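Aldehyde dehydrogenase (Bartonella henselae, PDB 3I44) probably oxidises aldehydes to carboxylic acids with a nicotinamide cofactor, as other members of the aldehyde dehydrogenase family do. Local coordinates at residues L264-L269 / F488-A493; I183-L186 / T191-L194. The protein carries 1 engineered substitution. All blocks are in the same frame, centred on the assembly; numbering follows the deposited sequence.

Contact 1. Residues L264-L269 / F488-A493; sequences LKRVCL and FLDTKA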
loop_
_atom_site.group_PDB
_atom_site.type_symbol
_atom_site.label_atom_id
_atom_site.label_comp_id
_atom_site.label_asym_id
_atom_site.label_seq_id
_atom_site.Cartn_x
_atom_site.Cartn_y
_atom_site.Cartn_z
ATOM N N LEU A 264 11.017 -2.900 -0.919
ATOM C CA LEU A 264 9.617 -3.089 -1.296
ATOM C C LEU A 264 8.749 -3.637 -0.147
ATOM O O LEU A 264 7.940 -4.543 -0.340
ATOM C CB LEU A 264 9.541 -4.009 -2.503
ATOM C CG LEU A 264 10.201 -3.409 -3.751
ATOM C CD1 LEU A 264 10.494 -4.475 -4.818
ATOM C CD2 LEU A 264 9.332 -2.259 -4.302
ATOM N N LYS A 265 8.969 -3.098 1.053
ATOM C CA LYS A 265 8.148 -3.432 2.228
ATOM C C LYS A 265 6.738 -2.919 2.036
ATOM O O LYS A 265 6.503 -1.930 1.346
ATOM C CB LYS A 265 8.711 -2.780 3.494
ATOM C CG LYS A 265 10.048 -3.255 3.932
ATOM C CD LYS A 265 10.462 -2.467 5.154
ATOM C CE LYS A 265 11.750 -2.953 5.770
ATOM N NZ LYS A 265 12.820 -2.986 4.842
ATOM N N ARG A 266 5.784 -3.590 2.642
ATOM C CA ARG A 266 4.504 -2.938 2.876
ATOM C C ARG A 266 4.711 -1.816 3.907
ATOM O O ARG A 266 5.323 -2.009 4.968
ATOM C CB ARG A 266 3.455 -3.948 3.363
ATOM C CG ARG A 266 2.147 -3.266 3.813
ATOM C CD ARG A 266 1.136 -4.299 4.216
ATOM N NE ARG A 266 0.570 -5.003 3.067
ATOM C CZ ARG A 266 -0.097 -6.151 3.158
ATOM N NH1 ARG A 266 -0.238 -6.759 4.339
ATOM N NH2 ARG A 266 -0.582 -6.713 2.070
ATOM N N VAL A 267 4.194 -0.636 3.597
ATOM C CA VAL A 267 4.306 0.482 4.491
ATOM C C VAL A 267 2.912 0.977 4.848
ATOM O O VAL A 267 2.149 1.397 3.968
ATOM C CB VAL A 267 5.147 1.618 3.842
ATOM C CG1 VAL A 267 5.188 2.841 4.771
ATOM C CG2 VAL A 267 6.574 1.098 3.498
ATOM N N CYS A 268 2.561 0.899 6.131
ATOM C CA CYS A 268 1.258 1.389 6.601
ATOM C C CYS A 268 1.450 2.634 7.498
ATOM O O CYS A 268 2.118 2.575 8.516
ATOM C CB CYS A 268 0.502 0.266 7.343
ATOM S SG CYS A 268 0.091 -1.070 6.217
ATOM N N LEU A 269 0.900 3.763 7.073
ATOM C CA LEU A 269 1.149 5.056 7.732
ATOM C C LEU A 269 -0.128 5.669 8.352
ATOM O O LEU A 269 -1.163 5.813 7.649
ATOM C CB LEU A 269 1.685 6.051 6.683
ATOM C CG LEU A 269 2.987 5.690 5.972
ATOM C CD1 LEU A 269 3.407 6.741 4.930
ATOM C CD2 LEU A 269 4.145 5.451 6.990
ATOM N N PHE A 488 -1.534 -7.024 8.384
ATOM C CA PHE A 488 -0.392 -7.912 8.726
ATOM C C PHE A 488 -0.401 -9.277 7.997
ATOM O O PHE A 488 0.355 -10.215 8.355
ATOM C CB PHE A 488 -0.279 -8.062 10.247
ATOM C CG PHE A 488 0.159 -6.780 10.928
ATOM C CD1 PHE A 488 1.504 -6.441 10.998
ATOM C CD2 PHE A 488 -0.782 -5.907 11.478
ATOM C CE1 PHE A 488 1.901 -5.235 11.594
ATOM C CE2 PHE A 488 -0.394 -4.710 12.085
ATOM C CZ PHE A 488 0.939 -4.374 12.139
ATOM N N LEU A 489 -1.245 -9.371 6.968
ATOM C CA LEU A 489 -1.388 -10.611 6.174
ATOM C C LEU A 489 -1.123 -10.347 4.703
ATOM O O LEU A 489 -1.496 -9.298 4.208
ATOM C CB LEU A 489 -2.839 -11.136 6.299
ATOM C CG LEU A 489 -3.170 -11.558 7.738
ATOM C CD1 LEU A 489 -4.677 -11.797 7.975
ATOM C CD2 LEU A 489 -2.338 -12.785 8.087
ATOM N N ASP A 490 -0.505 -11.321 4.021
ATOM C CA ASP A 490 -0.477 -11.395 2.584
ATOM C C ASP A 490 -1.605 -12.315 2.149
ATOM O O ASP A 490 -1.966 -13.285 2.859
ATOM C CB ASP A 490 0.856 -11.969 2.047
ATOM C CG ASP A 490 1.958 -10.906 1.893
ATOM O OD1 ASP A 490 1.642 -9.790 1.467
ATOM O OD2 ASP A 490 3.152 -11.212 2.173
ATOM N N THR A 491 -2.139 -12.021 0.986
ATOM C CA THR A 491 -3.090 -12.894 0.351
ATOM C C THR A 491 -2.408 -13.808 -0.674
ATOM O O THR A 491 -1.504 -13.394 -1.419
ATOM C CB THR A 491 -4.192 -12.126 -0.350
ATOM O OG1 THR A 491 -3.625 -11.071 -1.108
ATOM C CG2 THR A 491 -5.206 -11.511 0.683
ATOM N N LYS A 492 -2.944 -15.023 -0.751
ATOM C CA LYS A 492 -2.490 -16.040 -1.670
ATOM C C LYS A 492 -3.708 -16.705 -2.334
ATOM O O LYS A 492 -4.592 -17.229 -1.646
ATOM C CB LYS A 492 -1.671 -17.086 -0.921
ATOM C CG LYS A 492 -1.044 -18.142 -1.814
ATOM C CD LYS A 492 -0.621 -19.359 -1.043
ATOM C CE LYS A 492 0.633 -19.130 -0.318
ATOM N NZ LYS A 492 0.881 -20.132 0.719
ATOM N N ALA A 493 -3.736 -16.681 -3.660
ATOM C CA ALA A 493 -4.839 -17.235 -4.448
ATOM C C ALA A 493 -4.396 -18.590 -5.018
ATOM O O ALA A 493 -3.435 -18.650 -5.812
ATOM C CB ALA A 493 -5.211 -16.287 -5.559
HETATM O O HOH W 1 -3.173 -8.272 1.753
#

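Contact 2. Residues I183-L186 / T191-L194; sequences IPAL and TMVL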
loop_
_atom_site.group_PDB
_atom_site.type_symbol
_atom_site.label_atom_id
_atom_site.label_comp_id
_atom_site.label_asym_id
_atom_site.label_seq_id
_atom_site.Cartn_x
_atom_site.Cartn_y
_atom_site.Cartn_z
ATOM N N ILE A 183 -1.326 -6.057 18.684
ATOM C CA ILE A 183 -2.375 -7.074 18.754
ATOM C C ILE A 183 -2.697 -7.685 17.392
ATOM O O ILE A 183 -2.732 -8.885 17.295
ATOM C CB ILE A 183 -3.652 -6.554 19.478
ATOM C CG1 ILE A 183 -3.301 -6.104 20.898
ATOM C CG2 ILE A 183 -4.765 -7.607 19.461
ATOM C CD1 ILE A 183 -2.708 -7.204 21.856
ATOM N N PRO A 184 -2.944 -6.883 16.332
ATOM C CA PRO A 184 -3.257 -7.574 15.062
ATOM C C PRO A 184 -2.036 -8.325 14.481
ATOM O O PRO A 184 -2.205 -9.352 13.807
ATOM C CB PRO A 184 -3.754 -6.444 14.141
ATOM C CG PRO A 184 -3.221 -5.189 14.739
ATOM C CD PRO A 184 -3.179 -5.434 16.232
ATOM N N ALA A 185 -0.818 -7.864 14.808
ATOM C CA ALA A 185 0.402 -8.531 14.341
ATOM C C ALA A 185 0.536 -9.904 15.016
ATOM O O ALA A 185 0.843 -10.895 14.363
ATOM C CB ALA A 185 1.663 -7.635 14.592
ATOM N N LEU A 186 0.284 -9.960 16.317
ATOM C CA LEU A 186 0.154 -11.234 17.032
ATOM C C LEU A 186 -0.874 -12.167 16.370
ATOM O O LEU A 186 -0.560 -13.306 15.988
ATOM C CB LEU A 186 -0.182 -10.975 18.500
ATOM C CG LEU A 186 0.985 -10.358 19.304
ATOM C CD1 LEU A 186 0.533 -10.006 20.741
ATOM C CD2 LEU A 186 2.273 -11.254 19.252
ATOM N N THR A 191 5.887 -11.881 13.929
ATOM C CA THR A 191 6.737 -11.450 15.045
ATOM C C THR A 191 7.172 -10.002 14.737
ATOM O O THR A 191 6.984 -9.487 13.605
ATOM C CB THR A 191 7.945 -12.390 15.218
ATOM O OG1 THR A 191 8.748 -12.323 14.045
ATOM C CG2 THR A 191 7.482 -13.873 15.414
ATOM N N MET A 192 7.711 -9.304 15.727
ATOM C CA MET A 192 7.800 -7.831 15.607
ATOM C C MET A 192 8.888 -7.200 16.455
ATOM O O MET A 192 9.253 -7.737 17.492
ATOM C CB MET A 192 6.459 -7.170 15.984
ATOM C CG MET A 192 6.024 -7.420 17.419
ATOM S SD MET A 192 4.215 -7.600 17.608
ATOM C CE MET A 192 3.992 -9.219 16.882
ATOM N N VAL A 193 9.370 -6.051 15.991
ATOM C CA VAL A 193 10.186 -5.153 16.787
ATOM C C VAL A 193 9.460 -3.820 16.883
ATOM O O VAL A 193 9.149 -3.187 15.865
ATOM C CB VAL A 193 11.597 -4.949 16.217
ATOM C CG1 VAL A 193 12.414 -3.966 17.124
ATOM C CG2 VAL A 193 12.308 -6.299 16.111
ATOM N N LEU A 194 9.164 -3.426 18.118
ATOM C CA LEU A 194 8.546 -2.143 18.433
ATOM C C LEU A 194 9.617 -1.150 18.910
ATOM O O LEU A 194 10.439 -1.481 19.790
ATOM C CB LEU A 194 7.491 -2.318 19.520
ATOM C CG LEU A 194 6.895 -1.039 20.159
ATOM C CD1 LEU A 194 6.109 -0.246 19.144
ATOM C CD2 LEU A 194 6.043 -1.359 21.391
#

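Contact 1. Residues L264-L269 / F488-A493
R266 reaches across to the start of strand 489-494, where its guanidinium meets the carbonyl of L489 and lies near the carboxylate of D490. The two strands belong to one mixed sheet, built round strand 156-168, but do not pair directly: 266-270 joins it through 243-247, whereas 489-494 runs antiparallel to 156-168. Their nearest CA atoms, those of R266 and F488, are accordingly 9.1 Å apart, and a side chain has to span the distance. Through A493, which pairs with a parallel strand of the second subunit, the sheet continues across the interface. Just ahead of strand 266-270, L264 packs on L269 of the second subunit, and K265 turns its amine to T263 and H238. R266 follows, its CB pointing at the other segment. The chain runs extended through its first two torsions and then bends at chi3 (-73°), which brings the guanidinium edge to the carbonyl of L489. NH1 donates to L489 O at 2.8 Å, with a nearly straight N-H...O angle of 169°. The oxygen lies in the guanidinium plane, yet the nitrogen sits 51° out of the carbonyl plane. NH1 also donates to E487 O, and two acceptors on one nitrogen should restrict rotation of the group. With D490 the link is a long salt bridge, R266 NH2 to D490 OD1 at 3.8 Å; the oxygen is well out of the guanidinium plane and no N-H is aimed at it. The stronger partners of this carboxylate are R451 and R476 of the second subunit, so R266 probably adds only to the positive field around it. Farther along, C268 packs on E487 and M243. Back at R266, a water bridges the two segments: it accepts from R266 NH2 at 3.0 Å and donates to L489 O at 3.1 Å.

Contact 2. Residues I183-L186 / T191-L194
M192 lays its terminal methyl against A185 and L186 of the helix; that methyl makes the two closest touches, the sulfur a looser one. M192 CE is 3.6 Å from A185 CB, and the separation from M192 CE to L186 CD2 is also 3.6 Å. Seen from the methyl, these two carbons lie in directions about 111° apart, so CE fits between them and is not stacked on either one. The segments are consecutive parts of a beta-alpha-beta crossover in which strand 156-168, helix 174-188 and strand 191-195 follow one another, the two strands parallel. The turn between helix and strand is short, and the nearest CA atoms, those of L186 and T191, are 6.9 Å apart. Orientation differs among the three side chains. A185 directs its CB toward the strand and also approaches the sulfur, with A185 CB 4.0 Å from M192 SD. L186 leaves the helix to one side and brings CD2, and less closely CG, to the methyl; its chain crosses that of M192 at about a right angle. M192 leaves the strand toward the helix with CG wedged between backbone N and carbonyl carbon. Its chi2 (-144°), short of fully extended, and the bend at chi3 (73°) turn CE across, to where A185 and L186 meet it. Around the contact, V165 and L167 of strand 156-168 touch M192, W79 and V220 touch L186, and F488 touches A185. All three touching residues are buried and meet through carbon and sulfur alone, which implies that helix and strand are held here by dispersion and close fit, without directional bonds.

Contacts 1 and 2 are both buried and reach the same sheet, with centres about 14 Å apart. They touch through F488: its CD1 lies 3.8 Å from A185 CB, and its CE2 is 3.9 Å from P184 CG, so the residue leading into strand 489-494 packs on the helix of contact 2. Contact 2 lies nearer the chain centre, its own centre about 17 Å away against about 21 Å for contact 1, and no other subunit touches it; its chemistry is purely apolar. Contact 1 takes part in the subunit interface, where polar and charged groups, a water and arginines of the second subunit replace methyl packing.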